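Local coordinates for succinate-semialdehyde dehydrogenase (NAD(P)(+)) (Marinobacter aquaeolei, PDB 3RH9), which probably oxidises succinate semialdehyde to succinate with NAD+ or NADP+, as a member of the aldehyde dehydrogenase family, at residues 261-266 against 417-422; 294-299 against 393-398; 44-49 against 209-214; 151-156 against 178-183. One frame throughout, in Å; residues are numbered along the deposited sequence.

Interaction 1: residues 261-266 against 417-422; sequences APFIVF and ASYVFT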
loop_
_atom_site.group_PDB
_atom_site.type_symbol
_atom_site.label_atom_id
_atom_site.label_comp_id
_atom_site.label_asym_id
_atom_site.label_seq_id
_atom_site.Cartn_x
_atom_site.Cartn_y
_atom_site.Cartn_z
ATOM N N ALA A 261 19.018 11.378 -3.243
ATOM C CA ALA A 261 19.326 11.755 -1.867
ATOM C C ALA A 261 20.137 13.048 -1.733
ATOM O O ALA A 261 21.205 13.188 -2.331
ATOM C CB ALA A 261 20.023 10.598 -1.134
ATOM N N PRO A 262 19.622 13.996 -0.933
ATOM C CA PRO A 262 20.310 15.230 -0.576
ATOM C C PRO A 262 21.076 14.993 0.716
ATOM O O PRO A 262 20.499 14.497 1.675
ATOM C CB PRO A 262 19.164 16.200 -0.303
ATOM C CG PRO A 262 17.911 15.369 -0.283
ATOM C CD PRO A 262 18.294 13.938 -0.313
ATOM N N PHE A 263 22.362 15.325 0.728
ATOM C CA PHE A 263 23.217 15.176 1.908
ATOM C C PHE A 263 23.621 16.588 2.312
ATOM O O PHE A 263 24.416 17.226 1.629
ATOM C CB PHE A 263 24.431 14.344 1.527
ATOM C CG PHE A 263 25.368 14.044 2.662
ATOM C CD1 PHE A 263 26.255 15.006 3.129
ATOM C CD2 PHE A 263 25.420 12.776 3.215
ATOM C CE1 PHE A 263 27.139 14.720 4.165
ATOM C CE2 PHE A 263 26.315 12.493 4.250
ATOM C CZ PHE A 263 27.170 13.466 4.719
ATOM N N ILE A 264 23.047 17.083 3.404
ATOM C CA ILE A 264 23.072 18.510 3.718
ATOM C C ILE A 264 24.017 18.846 4.867
ATOM O O ILE A 264 23.976 18.189 5.905
ATOM C CB ILE A 264 21.651 19.004 4.074
ATOM C CG1 ILE A 264 20.705 18.800 2.889
ATOM C CG2 ILE A 264 21.684 20.459 4.489
ATOM C CD1 ILE A 264 19.271 19.004 3.236
ATOM N N VAL A 265 24.856 19.866 4.686
ATOM C CA VAL A 265 25.848 20.226 5.704
ATOM C C VAL A 265 25.817 21.688 6.163
ATOM O O VAL A 265 26.248 22.583 5.447
ATOM C CB VAL A 265 27.274 19.928 5.223
ATOM C CG1 VAL A 265 28.265 20.253 6.324
ATOM C CG2 VAL A 265 27.406 18.476 4.775
ATOM N N PHE A 266 25.348 21.929 7.377
ATOM C CA PHE A 266 25.292 23.298 7.883
ATOM C C PHE A 266 26.650 23.880 8.324
ATOM O O PHE A 266 27.599 23.134 8.591
ATOM C CB PHE A 266 24.214 23.433 8.964
ATOM C CG PHE A 266 22.831 23.523 8.400
ATOM C CD1 PHE A 266 22.309 24.736 8.010
ATOM C CD2 PHE A 266 22.074 22.386 8.198
ATOM C CE1 PHE A 266 21.043 24.817 7.469
ATOM C CE2 PHE A 266 20.806 22.466 7.650
ATOM C CZ PHE A 266 20.296 23.684 7.291
ATOM N N ALA A 417 16.070 8.463 0.544
ATOM C CA ALA A 417 16.942 8.841 1.655
ATOM C C ALA A 417 17.427 10.301 1.617
ATOM O O ALA A 417 17.357 10.966 0.592
ATOM C CB ALA A 417 18.106 7.882 1.767
ATOM N N SER A 418 17.900 10.782 2.761
ATOM C CA SER A 418 18.370 12.154 2.923
ATOM C C SER A 418 19.212 12.272 4.198
ATOM O O SER A 418 19.121 11.432 5.088
ATOM C CB SER A 418 17.200 13.136 2.969
ATOM O OG SER A 418 16.204 12.702 3.874
ATOM N N TYR A 419 20.053 13.294 4.286
ATOM C CA TYR A 419 20.953 13.399 5.433
ATOM C C TYR A 419 21.205 14.839 5.784
ATOM O O TYR A 419 21.347 15.686 4.899
ATOM C CB TYR A 419 22.278 12.715 5.135
ATOM C CG TYR A 419 22.100 11.341 4.583
ATOM C CD1 TYR A 419 22.016 10.238 5.427
ATOM C CD2 TYR A 419 21.988 11.136 3.214
ATOM C CE1 TYR A 419 21.836 8.969 4.920
ATOM C CE2 TYR A 419 21.802 9.867 2.703
ATOM C CZ TYR A 419 21.730 8.799 3.563
ATOM O OH TYR A 419 21.564 7.552 3.052
ATOM N N VAL A 420 21.269 15.121 7.078
ATOM C CA VAL A 420 21.519 16.480 7.513
ATOM C C VAL A 420 22.503 16.519 8.674
ATOM O O VAL A 420 22.364 15.771 9.649
ATOM C CB VAL A 420 20.214 17.182 7.902
ATOM C CG1 VAL A 420 19.565 16.473 9.089
ATOM C CG2 VAL A 420 20.474 18.658 8.188
ATOM N N PHE A 421 23.510 17.382 8.551
ATOM C CA PHE A 421 24.492 17.580 9.610
ATOM C C PHE A 421 24.399 18.985 10.136
ATOM O O PHE A 421 24.394 19.938 9.368
ATOM C CB PHE A 421 25.906 17.309 9.114
ATOM C CG PHE A 421 26.189 15.862 8.869
ATOM C CD1 PHE A 421 25.595 15.194 7.812
ATOM C CD2 PHE A 421 27.047 15.161 9.697
ATOM C CE1 PHE A 421 25.859 13.861 7.589
ATOM C CE2 PHE A 421 27.317 13.825 9.469
ATOM C CZ PHE A 421 26.723 13.177 8.418
ATOM N N THR A 422 24.333 19.112 11.452
ATOM C CA THR A 422 24.168 20.416 12.062
ATOM C C THR A 422 24.294 20.287 13.574
ATOM O O THR A 422 23.730 19.383 14.174
ATOM C CB THR A 422 22.801 21.038 11.663
ATOM O OG1 THR A 422 22.673 22.361 12.194
ATOM C CG2 THR A 422 21.651 20.177 12.163
#
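Two neighbouring parallel strands of the seven-stranded sheet meet here, near the edge formed by 439-442: 262-265 carrying Phe263 and 417-421 carrying Tyr419 and Phe421. Their backbones run side by side, almost parallel, and form a regular ladder. Tyr419 N donates to Pro262 O (2.9 Å), Ile264 N to Tyr419 O (2.7 Å), Phe421 N to Ile264 O (2.8 Å), and Phe266 N to Phe421 O (3.0 Å). Phe263, Tyr419, Val265 and Phe421 project from one face of the sheet, and three of them make an aromatic cluster. With CG anti to the backbone N (chi1 -177°), the Phe263 ring leans across to the other strand and lies between the two aromatic residues of 417-421. Its CD2 touches CB of Tyr419 at 3.7 Å, and its plane is inclined obliquely, at 41°, to the Tyr419 ring. Against Phe421 the oblique tilt is 32°, with ring centroids 5.0 Å apart. Replacing Phe263 by an alanine would probably open a gap between Tyr419 and Phe421 and leave both rings with less to hold their rotation. On the reverse face Ile264 pairs with Val420, whose CG2 also meets the edge of the Phe266 ring at CE2 (3.9 Å). The polar ends find partners beyond the two strands: Tyr419 OH bonds to Val291 O, Ser418 OG to His439 O, and Thr422 OG1 to Asp268. Helix 271-283 covers the aromatic face through Leu278, Asn281 and Ala274, while strands 295-299 and 439-442 flank the pair in the sheet.

Interaction 2: residues 294-299 against 393-398; sequences NRIFVH and LVPMAL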
loop_
_atom_site.group_PDB
_atom_site.type_symbol
_atom_site.label_atom_id
_atom_site.label_comp_id
_atom_site.label_asym_id
_atom_site.label_seq_id
_atom_site.Cartn_x
_atom_site.Cartn_y
_atom_site.Cartn_z
ATOM N N ASN A 294 23.382 11.955 -3.429
ATOM C CA ASN A 294 23.425 12.299 -4.839
ATOM C C ASN A 294 23.651 13.796 -5.015
ATOM O O ASN A 294 24.325 14.230 -5.950
ATOM C CB ASN A 294 22.158 11.838 -5.562
ATOM C CG ASN A 294 22.278 11.947 -7.063
ATOM O OD1 ASN A 294 21.590 12.738 -7.699
ATOM N ND2 ASN A 294 23.167 11.176 -7.632
ATOM N N ARG A 295 23.087 14.575 -4.100
ATOM C CA ARG A 295 23.283 16.019 -4.068
ATOM C C ARG A 295 23.866 16.403 -2.715
ATOM O O ARG A 295 23.259 16.144 -1.677
ATOM C CB ARG A 295 21.955 16.731 -4.313
ATOM C CG ARG A 295 21.501 16.661 -5.746
ATOM C CD ARG A 295 20.092 17.122 -5.895
ATOM N NE ARG A 295 19.201 16.340 -5.045
ATOM C CZ ARG A 295 18.048 16.797 -4.570
ATOM N NH1 ARG A 295 17.670 18.027 -4.872
ATOM N NH2 ARG A 295 17.282 16.038 -3.787
ATOM N N ILE A 296 25.061 16.983 -2.709
ATOM C CA ILE A 296 25.673 17.406 -1.451
ATOM C C ILE A 296 25.505 18.905 -1.292
ATOM O O ILE A 296 26.142 19.688 -1.982
ATOM C CB ILE A 296 27.169 17.027 -1.349
ATOM C CG1 ILE A 296 27.360 15.512 -1.232
ATOM C CG2 ILE A 296 27.787 17.675 -0.141
ATOM C CD1 ILE A 296 27.127 14.772 -2.495
ATOM N N PHE A 297 24.612 19.302 -0.399
ATOM C CA PHE A 297 24.391 20.711 -0.142
ATOM C C PHE A 297 25.307 21.177 0.982
ATOM O O PHE A 297 25.254 20.655 2.092
ATOM C CB PHE A 297 22.932 20.970 0.226
ATOM C CG PHE A 297 21.979 20.823 -0.924
ATOM C CD1 PHE A 297 21.352 19.610 -1.170
ATOM C CD2 PHE A 297 21.698 21.898 -1.753
ATOM C CE1 PHE A 297 20.464 19.471 -2.221
ATOM C CE2 PHE A 297 20.816 21.767 -2.802
ATOM C CZ PHE A 297 20.195 20.546 -3.038
ATOM N N VAL A 298 26.156 22.157 0.689
ATOM C CA VAL A 298 27.047 22.697 1.698
ATOM C C VAL A 298 26.878 24.206 1.889
ATOM O O VAL A 298 26.751 24.971 0.927
ATOM C CB VAL A 298 28.502 22.361 1.400
ATOM C CG1 VAL A 298 29.393 22.931 2.487
ATOM C CG2 VAL A 298 28.665 20.861 1.318
ATOM N N HIS A 299 26.874 24.619 3.146
ATOM C CA HIS A 299 26.738 26.018 3.470
ATOM C C HIS A 299 27.954 26.829 3.003
ATOM O O HIS A 299 29.101 26.416 3.170
ATOM C CB HIS A 299 26.533 26.190 4.966
ATOM C CG HIS A 299 26.013 27.535 5.338
ATOM N ND1 HIS A 299 26.839 28.603 5.597
ATOM C CD2 HIS A 299 24.747 27.993 5.469
ATOM C CE1 HIS A 299 26.106 29.662 5.888
ATOM N NE2 HIS A 299 24.833 29.318 5.820
ATOM N N LEU A 393 30.549 9.785 -8.005
ATOM C CA LEU A 393 30.640 11.215 -8.245
ATOM C C LEU A 393 30.055 11.980 -7.072
ATOM O O LEU A 393 29.000 11.608 -6.555
ATOM C CB LEU A 393 29.867 11.555 -9.508
ATOM C CG LEU A 393 29.782 13.019 -9.913
ATOM C CD1 LEU A 393 31.180 13.654 -9.941
ATOM C CD2 LEU A 393 29.092 13.112 -11.270
ATOM N N VAL A 394 30.721 13.051 -6.647
ATOM C CA VAL A 394 30.221 13.830 -5.520
ATOM C C VAL A 394 29.990 15.273 -5.924
ATOM O O VAL A 394 30.936 16.055 -5.981
ATOM C CB VAL A 394 31.208 13.824 -4.336
ATOM C CG1 VAL A 394 30.667 14.699 -3.191
ATOM C CG2 VAL A 394 31.501 12.396 -3.876
ATOM N N PRO A 395 28.735 15.633 -6.219
ATOM C CA PRO A 395 28.440 16.988 -6.704
ATOM C C PRO A 395 28.024 17.964 -5.592
ATOM O O PRO A 395 27.081 17.698 -4.842
ATOM C CB PRO A 395 27.296 16.761 -7.703
ATOM C CG PRO A 395 27.184 15.255 -7.852
ATOM C CD PRO A 395 27.650 14.706 -6.539
HETATM N N MSE A 396 28.730 19.087 -5.495
HETATM C CA MSE A 396 28.544 20.005 -4.382
HETATM C C MSE A 396 27.792 21.271 -4.779
HETATM O O MSE A 396 28.225 22.012 -5.665
HETATM C CB MSE A 396 29.892 20.375 -3.792
HETATM C CG MSE A 396 30.710 19.196 -3.297
HETATM SE SE MSE A 396 32.160 19.862 -2.156
HETATM C CE MSE A 396 33.406 18.390 -2.238
ATOM N N ALA A 397 26.662 21.512 -4.121
ATOM C CA ALA A 397 25.842 22.692 -4.381
ATOM C C ALA A 397 25.903 23.561 -3.160
ATOM O O ALA A 397 25.959 23.046 -2.057
ATOM C CB ALA A 397 24.418 22.282 -4.635
ATOM N N LEU A 398 25.884 24.874 -3.327
ATOM C CA LEU A 398 25.954 25.747 -2.160
ATOM C C LEU A 398 24.573 26.134 -1.665
ATOM O O LEU A 398 23.602 26.029 -2.405
ATOM C CB LEU A 398 26.773 27.002 -2.462
ATOM C CG LEU A 398 28.212 26.763 -2.916
ATOM C CD1 LEU A 398 28.932 28.090 -3.038
ATOM C CD2 LEU A 398 28.939 25.828 -1.963
#
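Ile296 and Val394 make the close side-chain contact of this parallel strand pair, CD1 of the isoleucine lying 3.6 Å from CG1 of the valine. The isoleucine reaches it because its chain turns at the second torsion (chi2 74°), which carries Ile296 CD1 across the Val394 branch and to 4.1 Å from Pro395 CD. Around this point the backbones are firmly joined: Ile296 N donates to Pro395 O (3.0 Å), Ala397 N to Ile296 O (2.9 Å), and Val298 N to Ala397 O (2.9 Å). On the other face of the sheet, CB of Ala397 rests obliquely beside the Phe297 ring, 4.0 Å from CD2. The Asn294 end is looser. The segment directions differ by 39°, and here the chains spread apart; Pro395, lacking an N-H, turns ring carbons to Asn294 O, CD at 3.4 Å. Leu398 marks the solvent-exposed side, its CA and CD2 both meeting Val298 O, CD2 at 3.7 Å. The Arg295 guanidinium bonds to Asn260 O and Gly409 O and makes a cation-pi contact with Tyr385. The join therefore relies on backbone amides and hydrocarbon packing, with no charged group bridging the two strands.

Interaction 3: residues 44-49 against 209-214; sequences PSMPEE and LVMGKA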
loop_
_atom_site.group_PDB
_atom_site.type_symbol
_atom_site.label_atom_id
_atom_site.label_comp_id
_atom_site.label_asym_id
_atom_site.label_seq_id
_atom_site.Cartn_x
_atom_site.Cartn_y
_atom_site.Cartn_z
ATOM N N PRO A 44 20.878 -20.497 -17.471
ATOM C CA PRO A 44 19.661 -20.856 -18.207
ATOM C C PRO A 44 18.630 -19.738 -18.258
ATOM O O PRO A 44 18.293 -19.137 -17.233
ATOM C CB PRO A 44 19.095 -22.021 -17.400
ATOM C CG PRO A 44 20.297 -22.632 -16.738
ATOM C CD PRO A 44 21.234 -21.499 -16.452
ATOM N N SER A 45 18.125 -19.484 -19.461
ATOM C CA SER A 45 17.127 -18.464 -19.695
ATOM C C SER A 45 15.745 -19.115 -19.662
ATOM O O SER A 45 15.196 -19.530 -20.691
ATOM C CB SER A 45 17.398 -17.795 -21.045
ATOM O OG SER A 45 16.673 -16.588 -21.189
HETATM N N MSE A 46 15.188 -19.211 -18.462
HETATM C CA MSE A 46 13.955 -19.969 -18.236
HETATM C C MSE A 46 12.735 -19.368 -18.915
HETATM O O MSE A 46 12.562 -18.152 -18.951
HETATM C CB MSE A 46 13.714 -20.167 -16.736
HETATM C CG MSE A 46 14.896 -20.838 -16.050
HETATM SE SE MSE A 46 14.940 -20.733 -14.085
HETATM C CE MSE A 46 16.812 -20.177 -13.947
ATOM N N PRO A 47 11.892 -20.241 -19.464
ATOM C CA PRO A 47 10.686 -19.905 -20.229
ATOM C C PRO A 47 9.497 -19.600 -19.330
ATOM O O PRO A 47 9.560 -19.743 -18.114
ATOM C CB PRO A 47 10.384 -21.193 -21.003
ATOM C CG PRO A 47 11.507 -22.155 -20.664
ATOM C CD PRO A 47 12.117 -21.690 -19.398
ATOM N N GLU A 48 8.407 -19.185 -19.952
ATOM C CA GLU A 48 7.132 -19.007 -19.267
ATOM C C GLU A 48 6.789 -20.201 -18.356
ATOM O O GLU A 48 6.758 -20.052 -17.140
ATOM C CB GLU A 48 6.038 -18.721 -20.305
ATOM C CG GLU A 48 4.646 -19.171 -19.956
ATOM C CD GLU A 48 3.583 -18.348 -20.692
ATOM O OE1 GLU A 48 3.912 -17.711 -21.728
ATOM O OE2 GLU A 48 2.414 -18.321 -20.230
ATOM N N GLU A 49 6.571 -21.380 -18.933
ATOM C CA GLU A 49 6.173 -22.573 -18.167
ATOM C C GLU A 49 6.967 -22.849 -16.879
ATOM O O GLU A 49 6.405 -23.346 -15.901
ATOM C CB GLU A 49 6.155 -23.823 -19.059
ATOM C CG GLU A 49 7.107 -23.774 -20.233
ATOM C CD GLU A 49 6.612 -22.852 -21.358
ATOM O OE1 GLU A 49 5.371 -22.639 -21.460
ATOM O OE2 GLU A 49 7.462 -22.340 -22.136
ATOM N N LEU A 209 13.248 -20.135 -7.406
ATOM C CA LEU A 209 14.139 -19.254 -8.141
ATOM C C LEU A 209 13.882 -19.332 -9.645
ATOM O O LEU A 209 13.906 -20.397 -10.233
ATOM C CB LEU A 209 15.592 -19.600 -7.808
ATOM C CG LEU A 209 16.716 -18.865 -8.555
ATOM C CD1 LEU A 209 16.489 -17.351 -8.579
ATOM C CD2 LEU A 209 18.095 -19.221 -7.954
ATOM N N VAL A 210 13.612 -18.188 -10.255
ATOM C CA VAL A 210 13.466 -18.112 -11.696
ATOM C C VAL A 210 14.437 -17.065 -12.243
ATOM O O VAL A 210 14.721 -16.076 -11.576
ATOM C CB VAL A 210 12.042 -17.760 -12.069
ATOM C CG1 VAL A 210 11.119 -18.912 -11.712
ATOM C CG2 VAL A 210 11.624 -16.515 -11.338
HETATM N N MSE A 211 14.979 -17.314 -13.433
HETATM C CA MSE A 211 15.933 -16.403 -14.044
HETATM C C MSE A 211 15.775 -16.390 -15.529
HETATM O O MSE A 211 15.311 -17.356 -16.117
HETATM C CB MSE A 211 17.344 -16.826 -13.736
HETATM C CG MSE A 211 17.430 -17.522 -12.423
HETATM SE SE MSE A 211 19.237 -17.923 -11.913
HETATM C CE MSE A 211 19.392 -16.604 -10.501
ATOM N N GLY A 212 16.176 -15.279 -16.130
ATOM C CA GLY A 212 16.132 -15.130 -17.567
ATOM C C GLY A 212 15.585 -13.780 -17.965
ATOM O O GLY A 212 15.775 -12.784 -17.270
ATOM N N LYS A 213 14.889 -13.760 -19.090
ATOM C CA LYS A 213 14.451 -12.523 -19.723
ATOM C C LYS A 213 13.390 -11.839 -18.869
ATOM O O LYS A 213 12.420 -12.466 -18.461
ATOM C CB LYS A 213 13.919 -12.839 -21.127
ATOM C CG LYS A 213 13.780 -11.644 -22.032
ATOM C CD LYS A 213 13.449 -12.063 -23.472
ATOM C CE LYS A 213 13.055 -10.860 -24.345
ATOM N NZ LYS A 213 14.170 -9.860 -24.517
ATOM N N ALA A 214 13.580 -10.554 -18.595
ATOM C CA ALA A 214 12.666 -9.796 -17.740
ATOM C C ALA A 214 11.209 -9.802 -18.221
ATOM O O ALA A 214 10.292 -10.112 -17.456
ATOM C CB ALA A 214 13.164 -8.392 -17.581
HETATM O O HOH W 1 14.036 -16.100 -20.341
#
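Met46 and Met211, both selenomethionines, provide the single direct hydrogen bond, from Met46 N to Met211 O at 3.0 Å; the donor is tilted 16° from the carbonyl plane and the N-H...O angle is 144°. A second polar link runs through one water, held three ways: it accepts from Lys213 N (2.8 Å), donates to Met46 O (2.9 Å), and shares a hydrogen bond with Ser45 OG (2.8 Å). The serine hydroxyl stands anti to its own amide (chi1 -166°), which brings it to the water. The water thus sits at the start of two helices, since Lys213 is the N-cap residue of helix 214-223 and Pro47 that of helix 48-61. The contact lies where the chain leaves strand 207-209, at the edge of the six-stranded sheet, and fastens the segment leading into helix 48-61 there. Packing supplies the rest. The Met46 chain runs alongside that of Met211, pointing the same way, and its SE lies over the backbone, 3.8 Å from Val210 CA and 3.5 Å from Met211 N. Gly212 passes close under Ser45 and Met46, in a positive-phi conformation suited to a residue with no side chain; a CB there would probably crowd Met46 N.

Interaction 4: residues 151-156 against 178-183; sequences TGLIVP and SVIKPA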
loop_
_atom_site.group_PDB
_atom_site.type_symbol
_atom_site.label_atom_id
_atom_site.label_comp_id
_atom_site.label_asym_id
_atom_site.label_seq_id
_atom_site.Cartn_x
_atom_site.Cartn_y
_atom_site.Cartn_z
ATOM N N THR A 151 3.972 -14.813 -3.237
ATOM C CA THR A 151 4.491 -13.528 -3.680
ATOM C C THR A 151 5.622 -13.658 -4.682
ATOM O O THR A 151 6.335 -14.639 -4.695
ATOM C CB THR A 151 4.966 -12.676 -2.491
ATOM O OG1 THR A 151 5.983 -13.381 -1.765
ATOM C CG2 THR A 151 3.807 -12.413 -1.567
ATOM N N GLY A 152 5.775 -12.650 -5.522
ATOM C CA GLY A 152 6.916 -12.566 -6.400
ATOM C C GLY A 152 7.892 -11.560 -5.848
ATOM O O GLY A 152 7.559 -10.393 -5.682
ATOM N N LEU A 153 9.098 -12.020 -5.546
ATOM C CA LEU A 153 10.150 -11.155 -5.038
ATOM C C LEU A 153 11.144 -10.783 -6.155
ATOM O O LEU A 153 11.887 -11.659 -6.659
ATOM C CB LEU A 153 10.876 -11.849 -3.884
ATOM C CG LEU A 153 9.997 -12.348 -2.735
ATOM C CD1 LEU A 153 10.818 -12.566 -1.495
ATOM C CD2 LEU A 153 8.913 -11.358 -2.448
ATOM N N ILE A 154 11.157 -9.503 -6.544
ATOM C CA ILE A 154 11.998 -9.045 -7.649
ATOM C C ILE A 154 13.044 -8.039 -7.188
ATOM O O ILE A 154 12.704 -6.981 -6.630
ATOM C CB ILE A 154 11.145 -8.429 -8.768
ATOM C CG1 ILE A 154 9.871 -9.242 -8.952
ATOM C CG2 ILE A 154 11.914 -8.345 -10.068
ATOM C CD1 ILE A 154 9.019 -8.748 -10.099
ATOM N N VAL A 155 14.316 -8.367 -7.420
ATOM C CA VAL A 155 15.417 -7.566 -6.879
ATOM C C VAL A 155 16.397 -7.120 -7.965
ATOM O O VAL A 155 16.474 -7.750 -9.015
ATOM C CB VAL A 155 16.161 -8.311 -5.745
ATOM C CG1 VAL A 155 15.189 -8.669 -4.614
ATOM C CG2 VAL A 155 16.858 -9.549 -6.287
ATOM N N PRO A 156 17.132 -6.010 -7.722
ATOM C CA PRO A 156 18.063 -5.459 -8.701
ATOM C C PRO A 156 19.447 -6.015 -8.456
ATOM O O PRO A 156 19.629 -6.867 -7.593
ATOM C CB PRO A 156 18.076 -3.961 -8.361
ATOM C CG PRO A 156 17.325 -3.799 -7.103
ATOM C CD PRO A 156 17.091 -5.156 -6.527
ATOM N N SER A 178 7.246 -17.958 -1.907
ATOM C CA SER A 178 7.675 -16.916 -2.814
ATOM C C SER A 178 8.333 -17.457 -4.081
ATOM O O SER A 178 8.895 -18.549 -4.101
ATOM C CB SER A 178 8.600 -15.939 -2.085
ATOM O OG SER A 178 9.603 -16.626 -1.356
ATOM N N VAL A 179 8.231 -16.675 -5.143
ATOM C CA VAL A 179 8.905 -16.960 -6.388
ATOM C C VAL A 179 9.913 -15.840 -6.561
ATOM O O VAL A 179 9.545 -14.667 -6.498
ATOM C CB VAL A 179 7.908 -16.947 -7.532
ATOM C CG1 VAL A 179 8.626 -17.032 -8.858
ATOM C CG2 VAL A 179 6.923 -18.071 -7.374
ATOM N N ILE A 180 11.188 -16.183 -6.742
ATOM C CA ILE A 180 12.253 -15.178 -6.666
ATOM C C ILE A 180 12.993 -14.896 -7.972
ATOM O O ILE A 180 13.480 -15.824 -8.616
ATOM C CB ILE A 180 13.275 -15.529 -5.585
ATOM C CG1 ILE A 180 12.599 -15.479 -4.210
ATOM C CG2 ILE A 180 14.478 -14.570 -5.672
ATOM C CD1 ILE A 180 13.518 -15.688 -3.024
ATOM N N LYS A 181 13.093 -13.609 -8.332
ATOM C CA LYS A 181 13.715 -13.206 -9.584
ATOM C C LYS A 181 14.824 -12.161 -9.422
ATOM O O LYS A 181 14.543 -10.983 -9.219
ATOM C CB LYS A 181 12.650 -12.671 -10.543
ATOM C CG LYS A 181 13.072 -12.651 -12.009
ATOM C CD LYS A 181 14.188 -11.670 -12.252
ATOM C CE LYS A 181 14.253 -11.250 -13.708
ATOM N NZ LYS A 181 13.731 -12.359 -14.550
ATOM N N PRO A 182 16.095 -12.583 -9.553
ATOM C CA PRO A 182 17.214 -11.643 -9.434
ATOM C C PRO A 182 17.536 -10.984 -10.764
ATOM O O PRO A 182 17.049 -11.415 -11.811
ATOM C CB PRO A 182 18.364 -12.555 -9.025
ATOM C CG PRO A 182 18.099 -13.798 -9.815
ATOM C CD PRO A 182 16.572 -13.945 -9.870
ATOM N N ALA A 183 18.347 -9.932 -10.714
ATOM C CA ALA A 183 18.808 -9.258 -11.918
ATOM C C ALA A 183 19.725 -10.203 -12.710
ATOM O O ALA A 183 20.492 -10.958 -12.121
ATOM C CB ALA A 183 19.536 -7.984 -11.537
#
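Thr151 to Ile154 and Ser178 to Lys181 run side by side as parallel strands, in register residue by residue and inclined at 21°. Four amides join them, alternating in direction: Val179 N to Thr151 O, Leu153 N to Val179 O and Lys181 N to Leu153 O are each 2.8 Å long, while the last, Val155 N to Lys181 O, stretches to 3.2 Å with its donor 25° off the carbonyl plane. Beyond it the ladder ends: Val155 O and Ala183 N come close, but their angle is too poor for a bond. Thr151, Leu153, Ser178 and Ile180 share one face. Here the Leu153 side chain spans two neighbours, its CB 4.0 Å from Ile180 CG1 and its CG 3.9 Å from Ser178 CB. Ile180 continues outward onto Met190 and Phe194 of helix 188-197, and Leu153 meets Lys167 of helix 162-174. On the other face lies Lys181, whose CG stands anti to the backbone N (chi1 -161°); its chain then bends away from the first strand, and NZ reaches a weak hydrogen bond to Gly212 O. Past the strand ends, Val155 CG2 packs 3.8 Å from Pro182 CA, and Ala183 CB sits 3.7 Å from Pro156 C. Strand 151-154, helix 162-174 and strand 178-181 form a beta-alpha-beta crossover, as in the Rossmann-type coenzyme domain of aldehyde dehydrogenases. At the C-terminal end of 151-156 the Pro156 side chain lies about 7 Å from that of Glu256, the predicted active-site residue.

In the fold
The four contacts fall into two pairs on opposite sides of the chain's centre. Interactions 1 and 2 have centres 9 Å apart and share the seven-stranded sheet: strands 262-265 and 295-299 are neighbours, with Phe263 N probably bonding to Arg295 O, and interaction 2 is nested within the loop that interaction 1 closes. Interactions 3 and 4, 11 Å apart, meet at the six-stranded sheet, where Val210 N probably bonds to Ile180 O; interaction 4 is nested within interaction 3. The pairs' centres lie about 32 to 41 Å apart. Along the chain, interactions 3 and 4 close before 1 and 2 open; the six- and seven-stranded sheets probably belong to the coenzyme-binding and catalytic domains, respectively.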